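Diaminopimelate decarboxylase (PDB 1TUF) catalyses the pyridoxal 5'-phosphate-dependent decarboxylation of meso-diaminopimelate to L-lysine, the last step of lysine biosynthesis by the diaminopimelate pathway. Local coordinates at residues 291-296 with 385-390; 32-37 with 404-409. All blocks are in the same frame, centred on the assembly; numbering follows the deposited sequence.

Contact 1 (291-296 with 385-390). With AZ1 (azelaic acid), chain C.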
loop_
_atom_site.group_PDB
_atom_site.type_symbol
_atom_site.label_atom_id
_atom_site.label_comp_id
_atom_site.label_asym_id
_atom_site.label_seq_id
_atom_site.Cartn_x
_atom_site.Cartn_y
_atom_site.Cartn_z
ATOM N N PRO A 291 -22.251 2.027 -1.691
ATOM C CA PRO A 291 -21.636 0.716 -1.462
ATOM C C PRO A 291 -20.376 0.512 -2.281
ATOM O O PRO A 291 -20.320 0.909 -3.440
ATOM C CB PRO A 291 -22.722 -0.269 -1.897
ATOM C CG PRO A 291 -23.983 0.512 -1.781
ATOM C CD PRO A 291 -23.592 1.870 -2.280
ATOM N N GLY A 292 -19.375 -0.121 -1.682
ATOM C CA GLY A 292 -18.144 -0.395 -2.399
ATOM C C GLY A 292 -17.830 -1.875 -2.294
ATOM O O GLY A 292 -17.996 -2.642 -3.243
ATOM N N ARG A 293 -17.382 -2.279 -1.112
ATOM C CA ARG A 293 -17.044 -3.664 -0.844
ATOM C C ARG A 293 -18.259 -4.571 -1.062
ATOM O O ARG A 293 -18.125 -5.689 -1.562
ATOM C CB ARG A 293 -16.557 -3.783 0.600
ATOM C CG ARG A 293 -15.908 -5.102 0.967
ATOM C CD ARG A 293 -15.868 -5.248 2.485
ATOM N NE ARG A 293 -15.343 -4.053 3.146
ATOM C CZ ARG A 293 -14.056 -3.711 3.167
ATOM N NH1 ARG A 293 -13.155 -4.478 2.565
ATOM N NH2 ARG A 293 -13.673 -2.604 3.792
ATOM N N SER A 294 -19.444 -4.084 -0.695
ATOM C CA SER A 294 -20.668 -4.879 -0.838
ATOM C C SER A 294 -21.193 -4.973 -2.266
ATOM O O SER A 294 -22.339 -5.342 -2.481
ATOM C CB SER A 294 -21.773 -4.360 0.097
ATOM O OG SER A 294 -22.085 -3.000 -0.142
ATOM N N LEU A 295 -20.348 -4.648 -3.238
ATOM C CA LEU A 295 -20.733 -4.730 -4.634
ATOM C C LEU A 295 -19.730 -5.514 -5.467
ATOM O O LEU A 295 -20.125 -6.252 -6.364
ATOM C CB LEU A 295 -20.898 -3.336 -5.233
ATOM C CG LEU A 295 -22.296 -2.706 -5.169
ATOM C CD1 LEU A 295 -22.240 -1.313 -5.763
ATOM C CD2 LEU A 295 -23.304 -3.560 -5.931
ATOM N N VAL A 296 -18.438 -5.376 -5.172
ATOM C CA VAL A 296 -17.422 -6.071 -5.959
ATOM C C VAL A 296 -16.554 -7.066 -5.191
ATOM O O VAL A 296 -15.973 -7.965 -5.793
ATOM C CB VAL A 296 -16.496 -5.053 -6.676
ATOM C CG1 VAL A 296 -17.329 -4.134 -7.559
ATOM C CG2 VAL A 296 -15.714 -4.227 -5.649
ATOM N N GLY A 385 -12.174 -8.691 -4.738
ATOM C CA GLY A 385 -12.732 -7.748 -5.689
ATOM C C GLY A 385 -12.730 -6.311 -5.212
ATOM O O GLY A 385 -12.687 -5.373 -5.998
ATOM N N ALA A 386 -12.782 -6.129 -3.908
ATOM C CA ALA A 386 -12.797 -4.794 -3.369
ATOM C C ALA A 386 -11.494 -4.529 -2.631
ATOM O O ALA A 386 -11.007 -5.366 -1.861
ATOM C CB ALA A 386 -13.987 -4.639 -2.431
ATOM N N TYR A 387 -10.919 -3.366 -2.880
ATOM C CA TYR A 387 -9.688 -3.009 -2.208
ATOM C C TYR A 387 -8.597 -4.059 -2.433
ATOM O O TYR A 387 -7.848 -4.381 -1.519
ATOM C CB TYR A 387 -9.979 -2.833 -0.712
ATOM C CG TYR A 387 -11.114 -1.861 -0.448
ATOM C CD1 TYR A 387 -10.952 -0.493 -0.696
ATOM C CD2 TYR A 387 -12.366 -2.312 -0.010
ATOM C CE1 TYR A 387 -12.007 0.402 -0.520
ATOM C CE2 TYR A 387 -13.427 -1.426 0.168
ATOM C CZ TYR A 387 -13.243 -0.072 -0.091
ATOM O OH TYR A 387 -14.291 0.803 0.058
ATOM N N GLY A 388 -8.529 -4.595 -3.648
ATOM C CA GLY A 388 -7.510 -5.573 -3.987
ATOM C C GLY A 388 -6.568 -4.913 -4.983
ATOM O O GLY A 388 -5.469 -4.483 -4.632
ATOM N N ILE A 389 -7.007 -4.798 -6.229
ATOM C CA ILE A 389 -6.188 -4.165 -7.250
ATOM C C ILE A 389 -6.143 -2.654 -7.041
ATOM O O ILE A 389 -5.183 -1.993 -7.437
ATOM C CB ILE A 389 -6.731 -4.456 -8.672
ATOM C CG1 ILE A 389 -5.717 -3.987 -9.714
ATOM C CG2 ILE A 389 -8.067 -3.766 -8.896
ATOM C CD1 ILE A 389 -4.505 -4.877 -9.796
ATOM N N SER A 390 -7.172 -2.101 -6.409
ATOM C CA SER A 390 -7.218 -0.661 -6.186
ATOM C C SER A 390 -6.146 -0.200 -5.198
ATOM O O SER A 390 -5.881 0.993 -5.077
ATOM C CB SER A 390 -8.604 -0.241 -5.682
ATOM O OG SER A 390 -8.844 -0.743 -4.381
HETATM C C AZ1 C . -9.971 -3.628 3.984
HETATM C C2 AZ1 C . -10.334 -2.154 3.771
HETATM C C3 AZ1 C . -9.962 -0.756 3.265
HETATM C C4 AZ1 C . -10.741 0.563 3.260
HETATM C C5 AZ1 C . -12.090 0.780 3.935
HETATM C C6 AZ1 C . -12.340 2.165 4.540
HETATM C C7 AZ1 C . -12.199 2.660 5.987
HETATM C C8 AZ1 C . -12.139 4.138 6.373
HETATM C C9 AZ1 C . -13.431 4.916 6.214
HETATM O OXT AZ1 C . -10.844 -4.491 4.566
HETATM O O AZ1 C . -8.870 -4.039 3.617
HETATM O O2 AZ1 C . -14.507 4.560 6.990
HETATM O OXT2 AZ1 C . -13.450 5.833 5.375
#
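R293 turns one face of its guanidinium toward the CD2-CE2 side of the Y387 ring, NH1 standing 3.5 Å from Y387 CD2, with the two planes 40° apart, so the overlap is oblique and not a flat stack. The pair belongs to the active site of a class-II (fold type III) decarboxylase, where a short helix following the last strand of the TIM-type barrel meets a loop from the second domain. An extended start, with CG opposite the backbone N (chi1 -169°), and a bend at chi3 carry the guanidinium past the ring to the azelaic acid. There NH1 makes a weak, strongly bent bond to OXT of the ligand (3.1 Å), while NH2 is hydrogen-bonded to S213 and NH1 also to Y255. The ligand chain crosses one face of the Y387 ring, its C4 4.0 Å from CE1. The cofactor, carried on modified residue 69, takes hydrogen bonds at its phosphate from the backbone N of G292 and R293 and has another with Y387 OH, so both segments hold the phosphate. Away from the ligand, A386 CB touches both R293 CA (3.6 Å) and V296 CG2 (3.7 Å), and G385 CA makes a CH···O contact of 3.2 Å with V296 O.

Contact 2 (32-37 with 404-409)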
loop_
_atom_site.group_PDB
_atom_site.type_symbol
_atom_site.label_atom_id
_atom_site.label_comp_id
_atom_site.label_asym_id
_atom_site.label_seq_id
_atom_site.Cartn_x
_atom_site.Cartn_y
_atom_site.Cartn_z
ATOM N N LEU A 32 -2.947 -13.972 -10.858
ATOM C CA LEU A 32 -4.066 -13.549 -11.682
ATOM C C LEU A 32 -5.311 -13.203 -10.883
ATOM O O LEU A 32 -5.728 -13.943 -9.986
ATOM C CB LEU A 32 -4.401 -14.650 -12.684
ATOM C CG LEU A 32 -5.536 -14.418 -13.677
ATOM C CD1 LEU A 32 -5.187 -13.269 -14.618
ATOM C CD2 LEU A 32 -5.760 -15.705 -14.468
ATOM N N TYR A 33 -5.893 -12.057 -11.218
ATOM C CA TYR A 33 -7.120 -11.584 -10.592
ATOM C C TYR A 33 -8.228 -12.076 -11.508
ATOM O O TYR A 33 -8.124 -11.960 -12.732
ATOM C CB TYR A 33 -7.153 -10.051 -10.555
ATOM C CG TYR A 33 -6.781 -9.414 -9.233
ATOM C CD1 TYR A 33 -7.628 -9.498 -8.134
ATOM C CD2 TYR A 33 -5.576 -8.726 -9.084
ATOM C CE1 TYR A 33 -7.284 -8.915 -6.914
ATOM C CE2 TYR A 33 -5.219 -8.139 -7.865
ATOM C CZ TYR A 33 -6.079 -8.242 -6.784
ATOM O OH TYR A 33 -5.722 -7.703 -5.565
ATOM N N VAL A 34 -9.273 -12.646 -10.923
ATOM C CA VAL A 34 -10.420 -13.125 -11.697
ATOM C C VAL A 34 -11.680 -12.482 -11.141
ATOM O O VAL A 34 -12.054 -12.740 -10.001
ATOM C CB VAL A 34 -10.578 -14.651 -11.608
ATOM C CG1 VAL A 34 -11.866 -15.077 -12.315
ATOM C CG2 VAL A 34 -9.368 -15.334 -12.247
ATOM N N MET A 35 -12.317 -11.639 -11.947
ATOM C CA MET A 35 -13.542 -10.960 -11.543
ATOM C C MET A 35 -14.737 -11.621 -12.222
ATOM O O MET A 35 -14.696 -11.879 -13.424
ATOM C CB MET A 35 -13.492 -9.485 -11.943
ATOM C CG MET A 35 -12.415 -8.676 -11.256
ATOM S SD MET A 35 -12.649 -8.522 -9.482
ATOM C CE MET A 35 -13.860 -7.172 -9.387
ATOM N N SER A 36 -15.792 -11.880 -11.449
ATOM C CA SER A 36 -17.016 -12.515 -11.942
ATOM C C SER A 36 -18.081 -11.494 -12.326
ATOM O O SER A 36 -18.659 -10.834 -11.466
ATOM C CB SER A 36 -17.597 -13.443 -10.868
ATOM O OG SER A 36 -18.821 -14.023 -11.294
ATOM N N GLU A 37 -18.353 -11.373 -13.615
ATOM C CA GLU A 37 -19.355 -10.424 -14.073
ATOM C C GLU A 37 -20.709 -10.697 -13.401
ATOM O O GLU A 37 -21.348 -9.783 -12.868
ATOM C CB GLU A 37 -19.469 -10.509 -15.595
ATOM C CG GLU A 37 -20.483 -9.567 -16.199
ATOM C CD GLU A 37 -20.357 -9.489 -17.702
ATOM O OE1 GLU A 37 -19.376 -8.889 -18.187
ATOM O OE2 GLU A 37 -21.234 -10.038 -18.407
ATOM N N VAL A 404 -8.722 -10.750 -15.350
ATOM C CA VAL A 404 -9.655 -11.281 -16.339
ATOM C C VAL A 404 -11.082 -11.201 -15.787
ATOM O O VAL A 404 -11.297 -11.237 -14.571
ATOM C CB VAL A 404 -9.314 -12.761 -16.728
ATOM C CG1 VAL A 404 -7.929 -12.822 -17.355
ATOM C CG2 VAL A 404 -9.403 -13.688 -15.515
ATOM N N LEU A 405 -12.044 -11.048 -16.691
ATOM C CA LEU A 405 -13.456 -10.973 -16.331
ATOM C C LEU A 405 -14.143 -12.201 -16.902
ATOM O O LEU A 405 -14.090 -12.437 -18.113
ATOM C CB LEU A 405 -14.111 -9.728 -16.935
ATOM C CG LEU A 405 -15.611 -9.546 -16.650
ATOM C CD1 LEU A 405 -15.792 -9.212 -15.178
ATOM C CD2 LEU A 405 -16.200 -8.434 -17.510
ATOM N N THR A 406 -14.768 -12.992 -16.035
ATOM C CA THR A 406 -15.487 -14.176 -16.486
ATOM C C THR A 406 -16.973 -13.818 -16.624
ATOM O O THR A 406 -17.605 -13.408 -15.654
ATOM C CB THR A 406 -15.325 -15.381 -15.487
ATOM O OG1 THR A 406 -15.697 -14.979 -14.161
ATOM C CG2 THR A 406 -13.885 -15.889 -15.472
ATOM N N SER A 407 -17.513 -13.941 -17.835
ATOM C CA SER A 407 -18.928 -13.661 -18.096
ATOM C C SER A 407 -19.491 -14.751 -18.999
ATOM O O SER A 407 -18.750 -15.612 -19.477
ATOM C CB SER A 407 -19.106 -12.301 -18.781
ATOM O OG SER A 407 -18.566 -12.307 -20.091
ATOM N N LYS A 408 -20.797 -14.716 -19.241
ATOM C CA LYS A 408 -21.411 -15.720 -20.102
ATOM C C LYS A 408 -20.847 -15.528 -21.506
ATOM O O LYS A 408 -20.845 -16.452 -22.325
ATOM C CB LYS A 408 -22.939 -15.568 -20.122
ATOM C CG LYS A 408 -23.618 -15.580 -18.750
ATOM C CD LYS A 408 -23.349 -16.858 -17.942
ATOM C CE LYS A 408 -24.134 -18.092 -18.443
ATOM N NZ LYS A 408 -23.735 -18.617 -19.792
ATOM N N LYS A 409 -20.353 -14.323 -21.775
ATOM C CA LYS A 409 -19.780 -14.011 -23.081
ATOM C C LYS A 409 -18.427 -14.698 -23.248
ATOM O O LYS A 409 -17.967 -14.935 -24.367
ATOM C CB LYS A 409 -19.609 -12.494 -23.240
ATOM C CG LYS A 409 -20.503 -11.845 -24.300
ATOM C CD LYS A 409 -21.944 -11.662 -23.828
ATOM C CE LYS A 409 -22.736 -10.710 -24.756
ATOM N NZ LYS A 409 -22.968 -11.229 -26.143
#
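V404 is held through both its backbone polar atoms: its N donates to Y33 O (2.9 Å), and its O accepts from M35 N at 2.8 Å. One step on, M35 O receives T406 N at 2.8 Å, and E37 N donates to T406 O just beyond the end of strand 32-36. Side chains alternate about this ladder. On one face V34 CG2 meets V404 CG2 at 3.7 Å and the V34 side chain crosses that of T406 at about a right angle, CG1 against CG2; on the other, L405 CD1 reaches over toward M35 CB. The ladder is a parallel pairing in the beta-rich second domain of fold type III decarboxylases, to which an early strand and late strands both contribute, with strand 300-311 antiparallel along the other edge of 32-36 and strand 410-415 along that of 402-407. Helix 21-28 covers the valine face through L24 and F28. D17 OD2 takes both S36 OG and T406 OG1 as partners, and S36 OG also caps helix 37-51 at Q39 N. A chi1 of 180° sends the extended E37 chain alongside S407 and brings OE1 within 3.3 Å of L405 CD2 and into a hydrogen bond with H432 NE2 of the second subunit.

How the contacts relate
From the N terminus, the chain enters the sheet of the second domain at 32-37, leaves through helix 37-51 and winds round the barrel before 291-296 follows the barrel's last strand. It then returns to the sheet, and the loop 385-390 comes back to the barrel mouth, closing the shorter circuit of contact 1. Strand 402-407 finally pairs with 32-36 in contact 2, whose far longer loop contains the first. Contact 1 thus joins barrel to sheet domain at the active site, while contact 2 pairs an early strand with a late one within the sheet. They touch where Y33 OH lies 3.0 Å from G388 C and M35 SD 3.9 Å from G385 CA, and both reach the second subunit.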